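Local coordinates for protein serine acetyltransferase 1, putative (PDB 7BW9) that probably transfers an acetyl group from acetyl-CoA to L-serine on the way to cysteine, and is captured here with cysteine bound, at residues A[2-5]-A[6-10]; A[75-79]-A[80-84]; A[145-148]-A[149-152]; A[156-159]-A[160-164]. All coordinates share one frame; numbering follows the deposited sequence.

Contact 1: residues A[2-5]-A[6-10]; sequences SSLL and QQTSQ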
loop_
_atom_site.group_PDB
_atom_site.type_symbol
_atom_site.label_atom_id
_atom_site.label_comp_id
_atom_site.label_asym_id
_atom_site.label_seq_id
_atom_site.Cartn_x
_atom_site.Cartn_y
_atom_site.Cartn_z
ATOM N N SER A 2 31.263 15.783 14.049
ATOM C CA SER A 2 30.510 16.735 14.857
ATOM C C SER A 2 30.547 18.128 14.258
ATOM O O SER A 2 29.528 18.827 14.234
ATOM C CB SER A 2 31.062 16.754 16.285
ATOM O OG SER A 2 31.093 15.445 16.827
ATOM N N SER A 3 31.717 18.560 13.800
ATOM C CA SER A 3 31.818 19.880 13.194
ATOM C C SER A 3 30.895 19.991 11.984
ATOM O O SER A 3 30.251 21.022 11.781
ATOM C CB SER A 3 33.268 20.157 12.804
ATOM O OG SER A 3 33.894 18.955 12.385
ATOM N N LEU A 4 30.789 18.924 11.189
ATOM C CA LEU A 4 29.853 18.958 10.069
ATOM C C LEU A 4 28.408 18.933 10.560
ATOM O O LEU A 4 27.552 19.641 10.016
ATOM C CB LEU A 4 30.126 17.803 9.111
ATOM C CG LEU A 4 29.267 17.797 7.839
ATOM C CD1 LEU A 4 29.215 19.178 7.176
ATOM C CD2 LEU A 4 29.777 16.752 6.868
ATOM N N LEU A 5 28.125 18.151 11.607
ATOM C CA LEU A 5 26.775 18.127 12.172
ATOM C C LEU A 5 26.377 19.493 12.718
ATOM O O LEU A 5 25.221 19.913 12.581
ATOM C CB LEU A 5 26.678 17.061 13.266
ATOM C CG LEU A 5 26.469 15.621 12.787
ATOM C CD1 LEU A 5 26.822 14.603 13.853
ATOM C CD2 LEU A 5 25.026 15.422 12.342
ATOM N N GLN A 6 27.323 20.211 13.333
ATOM C CA GLN A 6 26.983 21.507 13.914
ATOM C C GLN A 6 26.715 22.543 12.837
ATOM O O GLN A 6 25.793 23.356 12.968
ATOM C CB GLN A 6 28.096 21.983 14.841
ATOM C CG GLN A 6 27.889 21.576 16.297
ATOM C CD GLN A 6 29.198 21.481 17.045
ATOM O OE1 GLN A 6 30.061 22.349 16.913
ATOM N NE2 GLN A 6 29.365 20.414 17.820
ATOM N N GLN A 7 27.509 22.548 11.770
ATOM C CA GLN A 7 27.261 23.517 10.710
ATOM C C GLN A 7 25.925 23.247 10.039
ATOM O O GLN A 7 25.122 24.168 9.823
ATOM C CB GLN A 7 28.380 23.493 9.674
ATOM C CG GLN A 7 27.958 24.227 8.408
ATOM C CD GLN A 7 29.024 24.280 7.350
ATOM O OE1 GLN A 7 28.932 23.596 6.318
ATOM N NE2 GLN A 7 30.060 25.075 7.598
ATOM N N THR A 8 25.669 21.983 9.699
ATOM C CA THR A 8 24.397 21.644 9.070
ATOM C C THR A 8 23.234 22.023 9.981
ATOM O O THR A 8 22.264 22.642 9.532
ATOM C CB THR A 8 24.376 20.156 8.709
ATOM O OG1 THR A 8 25.516 19.849 7.895
ATOM C CG2 THR A 8 23.115 19.804 7.939
ATOM N N SER A 9 23.355 21.736 11.280
ATOM C CA SER A 9 22.332 22.151 12.234
ATOM C C SER A 9 22.115 23.661 12.167
ATOM O O SER A 9 20.977 24.136 12.070
ATOM C CB SER A 9 22.732 21.722 13.651
ATOM O OG SER A 9 22.688 20.315 13.801
ATOM N N GLN A 10 23.211 24.434 12.184
ATOM C CA GLN A 10 23.096 25.892 12.129
ATOM C C GLN A 10 22.564 26.370 10.777
ATOM O O GLN A 10 21.784 27.329 10.716
ATOM C CB GLN A 10 24.450 26.534 12.435
ATOM C CG GLN A 10 24.426 28.063 12.532
ATOM C CD GLN A 10 23.274 28.608 13.383
ATOM O OE1 GLN A 10 22.565 29.531 12.968
ATOM N NE2 GLN A 10 23.093 28.045 14.579
#

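Contact 2: residues A[75-79]-A[80-84]; sequences SIEAY and YNQQL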
loop_
_atom_site.group_PDB
_atom_site.type_symbol
_atom_site.label_atom_id
_atom_site.label_comp_id
_atom_site.label_asym_id
_atom_site.label_seq_id
_atom_site.Cartn_x
_atom_site.Cartn_y
_atom_site.Cartn_z
ATOM N N SER A 75 23.462 1.528 9.466
ATOM C CA SER A 75 22.910 0.605 8.480
ATOM C C SER A 75 23.858 0.414 7.305
ATOM O O SER A 75 23.982 -0.700 6.779
ATOM C CB SER A 75 21.548 1.094 7.997
ATOM O OG SER A 75 20.749 1.490 9.098
ATOM N N ILE A 76 24.523 1.486 6.862
ATOM C CA ILE A 76 25.419 1.359 5.715
ATOM C C ILE A 76 26.629 0.504 6.079
ATOM O O ILE A 76 27.047 -0.362 5.299
ATOM C CB ILE A 76 25.828 2.746 5.179
ATOM C CG1 ILE A 76 24.601 3.487 4.631
ATOM C CG2 ILE A 76 26.869 2.609 4.076
ATOM C CD1 ILE A 76 24.871 4.923 4.266
ATOM N N GLU A 77 27.183 0.706 7.285
ATOM C CA GLU A 77 28.267 -0.140 7.782
ATOM C C GLU A 77 27.902 -1.611 7.723
ATOM O O GLU A 77 28.718 -2.444 7.314
ATOM C CB GLU A 77 28.609 0.217 9.225
ATOM C CG GLU A 77 29.369 1.495 9.404
ATOM C CD GLU A 77 29.988 1.602 10.785
ATOM O OE1 GLU A 77 30.232 0.549 11.422
ATOM O OE2 GLU A 77 30.204 2.744 11.238
ATOM N N ALA A 78 26.683 -1.951 8.155
ATOM C CA ALA A 78 26.269 -3.348 8.180
ATOM C C ALA A 78 26.363 -3.968 6.796
ATOM O O ALA A 78 26.826 -5.105 6.647
ATOM C CB ALA A 78 24.850 -3.467 8.740
ATOM N N TYR A 79 25.956 -3.228 5.762
ATOM C CA TYR A 79 26.053 -3.752 4.405
ATOM C C TYR A 79 27.469 -3.652 3.838
ATOM O O TYR A 79 27.831 -4.444 2.958
ATOM C CB TYR A 79 25.092 -3.009 3.479
ATOM C CG TYR A 79 23.622 -3.367 3.601
ATOM C CD1 TYR A 79 23.104 -4.508 2.990
ATOM C CD2 TYR A 79 22.742 -2.529 4.277
ATOM C CE1 TYR A 79 21.756 -4.814 3.077
ATOM C CE2 TYR A 79 21.396 -2.826 4.366
ATOM C CZ TYR A 79 20.907 -3.969 3.769
ATOM O OH TYR A 79 19.560 -4.254 3.870
ATOM N N TYR A 80 28.267 -2.685 4.307
ATOM C CA TYR A 80 29.573 -2.365 3.731
ATOM C C TYR A 80 30.636 -2.187 4.807
ATOM O O TYR A 80 31.084 -3.163 5.413
ATOM C CB TYR A 80 29.506 -1.083 2.895
ATOM C CG TYR A 80 28.568 -1.134 1.721
ATOM C CD1 TYR A 80 28.974 -1.659 0.500
ATOM C CD2 TYR A 80 27.273 -0.633 1.824
ATOM C CE1 TYR A 80 28.107 -1.699 -0.588
ATOM C CE2 TYR A 80 26.396 -0.669 0.744
ATOM C CZ TYR A 80 26.815 -1.204 -0.456
ATOM O OH TYR A 80 25.944 -1.225 -1.519
ATOM N N ASN A 81 31.038 -0.939 5.053
ATOM C CA ASN A 81 32.075 -0.637 6.030
ATOM C C ASN A 81 31.949 0.819 6.459
ATOM O O ASN A 81 31.199 1.601 5.870
ATOM C CB ASN A 81 33.471 -0.909 5.463
ATOM C CG ASN A 81 33.789 -0.037 4.268
ATOM O OD1 ASN A 81 33.976 1.177 4.395
ATOM N ND2 ASN A 81 33.844 -0.649 3.096
ATOM N N GLN A 82 32.730 1.181 7.479
ATOM C CA GLN A 82 32.628 2.521 8.047
ATOM C C GLN A 82 33.100 3.599 7.075
ATOM O O GLN A 82 32.567 4.716 7.094
ATOM C CB GLN A 82 33.425 2.616 9.353
ATOM C CG GLN A 82 33.289 3.976 10.034
ATOM C CD GLN A 82 33.125 3.898 11.543
ATOM O OE1 GLN A 82 32.795 2.847 12.102
ATOM N NE2 GLN A 82 33.347 5.029 12.215
ATOM N N GLN A 83 34.095 3.305 6.232
ATOM C CA GLN A 83 34.593 4.342 5.328
ATOM C C GLN A 83 33.496 4.808 4.377
ATOM O O GLN A 83 33.218 6.010 4.276
ATOM C CB GLN A 83 35.816 3.854 4.539
ATOM C CG GLN A 83 36.388 4.957 3.628
ATOM C CD GLN A 83 37.693 4.592 2.923
ATOM O OE1 GLN A 83 37.690 4.209 1.751
ATOM N NE2 GLN A 83 38.815 4.748 3.622
ATOM N N LEU A 84 32.856 3.863 3.678
ATOM C CA LEU A 84 31.774 4.211 2.764
ATOM C C LEU A 84 30.626 4.889 3.506
ATOM O O LEU A 84 30.049 5.867 3.016
ATOM C CB LEU A 84 31.283 2.959 2.036
ATOM C CG LEU A 84 30.121 3.213 1.066
ATOM C CD1 LEU A 84 30.600 4.037 -0.118
ATOM C CD2 LEU A 84 29.474 1.928 0.574
HETATM O O HOH W 1 29.578 -5.225 6.599
#

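Contact 3: residues A[145-148]-A[149-152]; sequences NGDI and EYSR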
loop_
_atom_site.group_PDB
_atom_site.type_symbol
_atom_site.label_atom_id
_atom_site.label_comp_id
_atom_site.label_asym_id
_atom_site.label_seq_id
_atom_site.Cartn_x
_atom_site.Cartn_y
_atom_site.Cartn_z
ATOM N N ASN A 145 26.650 8.186 -3.817
ATOM C CA ASN A 145 27.965 8.078 -3.212
ATOM C C ASN A 145 28.341 6.645 -2.873
ATOM O O ASN A 145 29.321 6.425 -2.158
ATOM C CB ASN A 145 28.048 8.976 -1.989
ATOM C CG ASN A 145 28.074 10.445 -2.364
ATOM O OD1 ASN A 145 29.138 11.045 -2.463
ATOM N ND2 ASN A 145 26.899 11.029 -2.582
ATOM N N GLY A 146 27.605 5.668 -3.390
ATOM C CA GLY A 146 28.077 4.296 -3.470
ATOM C C GLY A 146 27.309 3.290 -2.652
ATOM O O GLY A 146 27.599 2.090 -2.763
ATOM N N ASP A 147 26.349 3.701 -1.820
ATOM C CA ASP A 147 25.599 2.757 -0.989
ATOM C C ASP A 147 24.336 2.355 -1.736
ATOM O O ASP A 147 23.320 3.052 -1.684
ATOM C CB ASP A 147 25.254 3.359 0.368
ATOM C CG ASP A 147 24.017 2.716 0.984
ATOM O OD1 ASP A 147 23.873 1.472 0.877
ATOM O OD2 ASP A 147 23.160 3.456 1.522
ATOM N N ILE A 148 24.382 1.226 -2.434
ATOM C CA ILE A 148 23.192 0.819 -3.167
ATOM C C ILE A 148 22.266 -0.039 -2.315
ATOM O O ILE A 148 21.064 -0.097 -2.600
ATOM C CB ILE A 148 23.556 0.106 -4.480
ATOM C CG1 ILE A 148 24.228 -1.242 -4.204
ATOM C CG2 ILE A 148 24.439 1.008 -5.333
ATOM C CD1 ILE A 148 24.622 -1.983 -5.451
ATOM N N GLU A 149 22.774 -0.658 -1.248
ATOM C CA GLU A 149 21.962 -1.582 -0.467
ATOM C C GLU A 149 21.065 -0.845 0.523
ATOM O O GLU A 149 19.849 -1.072 0.552
ATOM C CB GLU A 149 22.855 -2.575 0.270
ATOM C CG GLU A 149 23.860 -3.322 -0.595
ATOM C CD GLU A 149 23.384 -4.696 -1.052
ATOM O OE1 GLU A 149 22.486 -5.277 -0.403
ATOM O OE2 GLU A 149 23.923 -5.199 -2.064
ATOM N N TYR A 150 21.639 0.024 1.363
ATOM C CA TYR A 150 20.807 0.654 2.383
ATOM C C TYR A 150 19.864 1.684 1.770
ATOM O O TYR A 150 18.725 1.819 2.221
ATOM C CB TYR A 150 21.643 1.297 3.493
ATOM C CG TYR A 150 20.769 2.204 4.333
ATOM C CD1 TYR A 150 19.815 1.678 5.198
ATOM C CD2 TYR A 150 20.819 3.577 4.178
ATOM C CE1 TYR A 150 18.985 2.505 5.931
ATOM C CE2 TYR A 150 19.999 4.409 4.896
ATOM C CZ TYR A 150 19.086 3.879 5.768
ATOM O OH TYR A 150 18.284 4.745 6.471
ATOM N N SER A 151 20.312 2.422 0.746
ATOM C CA SER A 151 19.409 3.362 0.084
ATOM C C SER A 151 18.174 2.653 -0.489
ATOM O O SER A 151 17.085 3.238 -0.524
ATOM C CB SER A 151 20.155 4.133 -1.006
ATOM O OG SER A 151 20.603 3.276 -2.038
ATOM N N ARG A 152 18.321 1.390 -0.903
ATOM C CA ARG A 152 17.182 0.627 -1.410
ATOM C C ARG A 152 16.269 0.189 -0.276
ATOM O O ARG A 152 15.041 0.322 -0.365
ATOM C CB ARG A 152 17.664 -0.589 -2.203
ATOM C CG ARG A 152 16.530 -1.479 -2.720
ATOM C CD ARG A 152 15.747 -0.789 -3.844
ATOM N NE ARG A 152 14.540 -1.515 -4.238
ATOM C CZ ARG A 152 14.500 -2.462 -5.174
ATOM N NH1 ARG A 152 15.607 -2.818 -5.813
ATOM N NH2 ARG A 152 13.359 -3.068 -5.461
#

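Contact 4: residues A[156-159]-A[160-164]; sequences ENIH and SVTGI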
loop_
_atom_site.group_PDB
_atom_site.type_symbol
_atom_site.label_atom_id
_atom_site.label_comp_id
_atom_site.label_asym_id
_atom_site.label_seq_id
_atom_site.Cartn_x
_atom_site.Cartn_y
_atom_site.Cartn_z
ATOM N N GLU A 156 12.436 1.024 0.268
ATOM C CA GLU A 156 11.393 0.015 0.470
ATOM C C GLU A 156 10.599 0.285 1.745
ATOM O O GLU A 156 9.403 -0.027 1.803
ATOM C CB GLU A 156 11.980 -1.399 0.502
ATOM C CG GLU A 156 12.461 -1.911 -0.875
ATOM C CD GLU A 156 11.385 -1.874 -1.968
ATOM O OE1 GLU A 156 10.181 -2.034 -1.649
ATOM O OE2 GLU A 156 11.750 -1.716 -3.157
ATOM N N ASN A 157 11.230 0.881 2.761
ATOM C CA ASN A 157 10.484 1.285 3.956
ATOM C C ASN A 157 9.364 2.257 3.602
ATOM O O ASN A 157 8.221 2.095 4.042
ATOM C CB ASN A 157 11.416 1.934 4.989
ATOM C CG ASN A 157 12.274 0.928 5.727
ATOM O OD1 ASN A 157 11.999 -0.270 5.714
ATOM N ND2 ASN A 157 13.319 1.418 6.389
ATOM N N ILE A 158 9.684 3.300 2.829
ATOM C CA ILE A 158 8.677 4.311 2.507
ATOM C C ILE A 158 7.662 3.741 1.506
ATOM O O ILE A 158 6.475 4.096 1.547
ATOM C CB ILE A 158 9.359 5.614 2.017
ATOM C CG1 ILE A 158 8.375 6.789 1.996
ATOM C CG2 ILE A 158 9.996 5.460 0.626
ATOM C CD1 ILE A 158 7.678 7.023 3.299
ATOM N N HIS A 159 8.111 2.842 0.617
ATOM C CA HIS A 159 7.227 2.007 -0.208
ATOM C C HIS A 159 6.163 1.308 0.630
ATOM O O HIS A 159 4.971 1.332 0.304
ATOM C CB HIS A 159 8.069 0.955 -0.942
ATOM C CG HIS A 159 7.338 0.222 -2.030
ATOM N ND1 HIS A 159 7.797 -0.972 -2.552
ATOM C CD2 HIS A 159 6.203 0.518 -2.712
ATOM C CE1 HIS A 159 6.976 -1.381 -3.504
ATOM N NE2 HIS A 159 6.003 -0.495 -3.624
ATOM N N SER A 160 6.586 0.644 1.707
ATOM C CA SER A 160 5.648 -0.120 2.517
ATOM C C SER A 160 4.582 0.778 3.142
ATOM O O SER A 160 3.442 0.343 3.334
ATOM C CB SER A 160 6.418 -0.894 3.591
ATOM O OG SER A 160 5.605 -1.117 4.719
ATOM N N VAL A 161 4.910 2.039 3.417
ATOM C CA VAL A 161 3.956 2.943 4.054
ATOM C C VAL A 161 3.110 3.741 3.050
ATOM O O VAL A 161 1.969 4.106 3.355
ATOM C CB VAL A 161 4.715 3.874 5.025
ATOM C CG1 VAL A 161 4.014 5.197 5.179
ATOM C CG2 VAL A 161 4.884 3.186 6.395
ATOM N N THR A 162 3.615 4.013 1.845
ATOM C CA THR A 162 2.854 4.811 0.884
ATOM C C THR A 162 2.321 4.021 -0.297
ATOM O O THR A 162 1.478 4.539 -1.033
ATOM C CB THR A 162 3.722 5.948 0.325
ATOM O OG1 THR A 162 4.783 5.369 -0.441
ATOM C CG2 THR A 162 4.306 6.774 1.458
ATOM N N GLY A 163 2.800 2.804 -0.521
ATOM C CA GLY A 163 2.530 2.161 -1.779
ATOM C C GLY A 163 3.189 2.801 -2.987
ATOM O O GLY A 163 2.899 2.392 -4.116
ATOM N N ILE A 164 4.064 3.787 -2.795
ATOM C CA ILE A 164 4.808 4.422 -3.880
ATOM C C ILE A 164 6.204 3.823 -3.939
ATOM O O ILE A 164 6.921 3.791 -2.925
ATOM C CB ILE A 164 4.896 5.944 -3.697
ATOM C CG1 ILE A 164 3.505 6.559 -3.544
ATOM C CG2 ILE A 164 5.685 6.568 -4.877
ATOM C CD1 ILE A 164 3.565 8.044 -3.175
#

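Contact 1: residues A[2-5]-A[6-10]
S9 returns its hydroxyl to the helix it stands on: OG donates to the carbonyl of L5 one turn back, with S9 OG to L5 O at 2.8 Å. The same oxygen receives the backbone bond S9 N to L5 O, 2.9 Å long, and the two donors come in from opposite faces of the carbonyl plane. A first torsion of -69°, which places OG beside the backbone N of S9, brings the hydroxyl back over the preceding turn.

T8 has a similar relation to L4. Its amide bonds to the L4 carbonyl nearly straight, at 171° at the hydrogen, while T8 OG1 lies 2.9 Å from L4 O. Whether that hydroxyl proton goes to L4 is unsettled, because L93 O also lies within its range. L4 CD1 comes to 3.8 Å from T8 OG1, the leucine branch crossing the threonine at a slant.

Q6 N bonds to S2 O at 2.8 Å, and the Q6 side chain runs past that carbonyl, Q6 CB nearest to S2 O at 3.5 Å.

Helix 2-17 rests here in the angle between two others: L4 and L5 pack on L93 of helix 82-94, whereas T8 meets L65, and S9 meets F58 and L62, of helix 58-79.

Contact 2: residues A[75-79]-A[80-84]
A tight turn between two helices brings these residues together: helix 58-79 stops at Y79, Y80 leaves helical geometry, and N81 is the N-cap of helix 82-94. The last turn of the first helix is closed by Y80 N, which donates to I76 O at 2.8 Å with 134° at the hydrogen; a second, weak bond from the same N reaches E77 O. Water 1 lies 2.8 Å from A78 O and is also close to Y80 O, at the point where the chain turns away.

The Y80 ring folds back against the helix it has just left. With CG beside its own backbone N (chi1 -61°), Y80 CD2 comes to 3.6 Å from Y79 CB and 4.0 Å from I76 CG2, while I76 O lies at the ring edge and Y79 O over one face. L84 CD2 stands 3.4 Å above the ring plane, displaced toward the rim, so the first turn of the next helix also packs on Y80. The phenol oxygen is engaged by I148 N and E149 N, and that of Y79 by E153 and by R125 of the second subunit.

Beyond the turn, N81 OD1 accepts from L84 N at 3.0 Å, nearly straight at 164° and with the donor tilted from the carbonyl plane. This side-chain bond to the amide three residues on is the classic asparagine N-cap, here starting a helix directly after a helix-to-helix turn.

Contact 3: residues A[145-148]-A[149-152]
The N-cap of helix 148-162 is D147, which follows a Schellman motif closing helix 128-144 with G146, at positive phi, as its C-prime residue. The D147 carboxylate faces the first turn of the new helix. Its OD1 accepts from Y150 N at 2.7 Å through the syn lone pair, with 147° at the hydrogen, and OD2 takes a weak bond from S151 N at 3.1 Å.

Chi1 of 155° carries CG away from the D147 backbone N and toward the amides of Y150 and S151. There the carboxylate is nearly coplanar with the Y150 ring, their planes 16° apart, and D147 OD2 sits at the ring edge, 3.5 Å from Y150 CD2. The D147 backbone is gripped too: S151 OG donates to D147 O at 2.7 Å, lying in the carbonyl plane.

Farther out, Y150 OH bonds to E37, and E149 reaches S119 of the second subunit.

Chemically, a buried carboxylate is met here by main-chain N-H groups at the positive end of a helix dipole. That setting would be expected to favour its ionised form, with the negative charge spread over both oxygens.

Contact 4: residues A[156-159]-A[160-164]
The imidazole of H159 is met at its edge by E156 OE1, G163 C and I164 N, all near the ring plane, while I164 O and S160 N approach it obliquely. H159 ND1 donates to E156 OE1 at 2.8 Å, and the bond is nearly straight, 170° at the hydrogen. The oxygen lies in the ring plane, but the ring nitrogen sits 26° out of the carboxylate plane on its syn side, so the two flat groups are twisted against each other. With CG pointing away from the H159 backbone N (chi1 -168°), the ring reaches the returning chain: CD2 stands 3.4 Å from I164 O, which also makes a CA-H...O contact with H159 CA at 3.3 Å.

The helix ends just beyond. T162 N and T162 OG1 both donate to I158 O, each at 2.9 Å, the hydroxyl from above the carbonyl plane and the amide close to the direction in which the C=O points. The same two residues also touch through I158 CD1 and T162 CG2, 3.8 Å apart. T162 OG1 then accepts from I164 N at 2.9 Å, an ST turn that leads the chain out of the helix, while G163 N bonds to H159 O at 2.7 Å with G163 at positive phi.

E156 OE2 is paired with R152, and S160 OG bonds to V161 O of the second subunit. The carboxylate of E156 thus joins a cation to a ring N-H, a pairing that fixes the rotation of the imidazole and would probably keep E156 ionised.

How the contacts relate
The contacts follow one another along the chain, from the amino-terminal helix to the end of helix 148-162, where the left-handed beta-helix starts with strand 165-166. Contact 1 stands apart, its centre 22 Å from contact 2 and 23 Å from contact 3, yet its helix packs on the two helices that contact 2 joins. Contacts 2 and 3 touch, centres 10 Å apart, so the end of helix 58-79 and the turn after it lie against the start of helix 148-162. Contacts 3 and 4, their centres 17 Å apart, mark the beginning and end of that helix. Contacts 2, 3 and 4 meet the second subunit, so the interface runs from the helical domain toward the beta-helix.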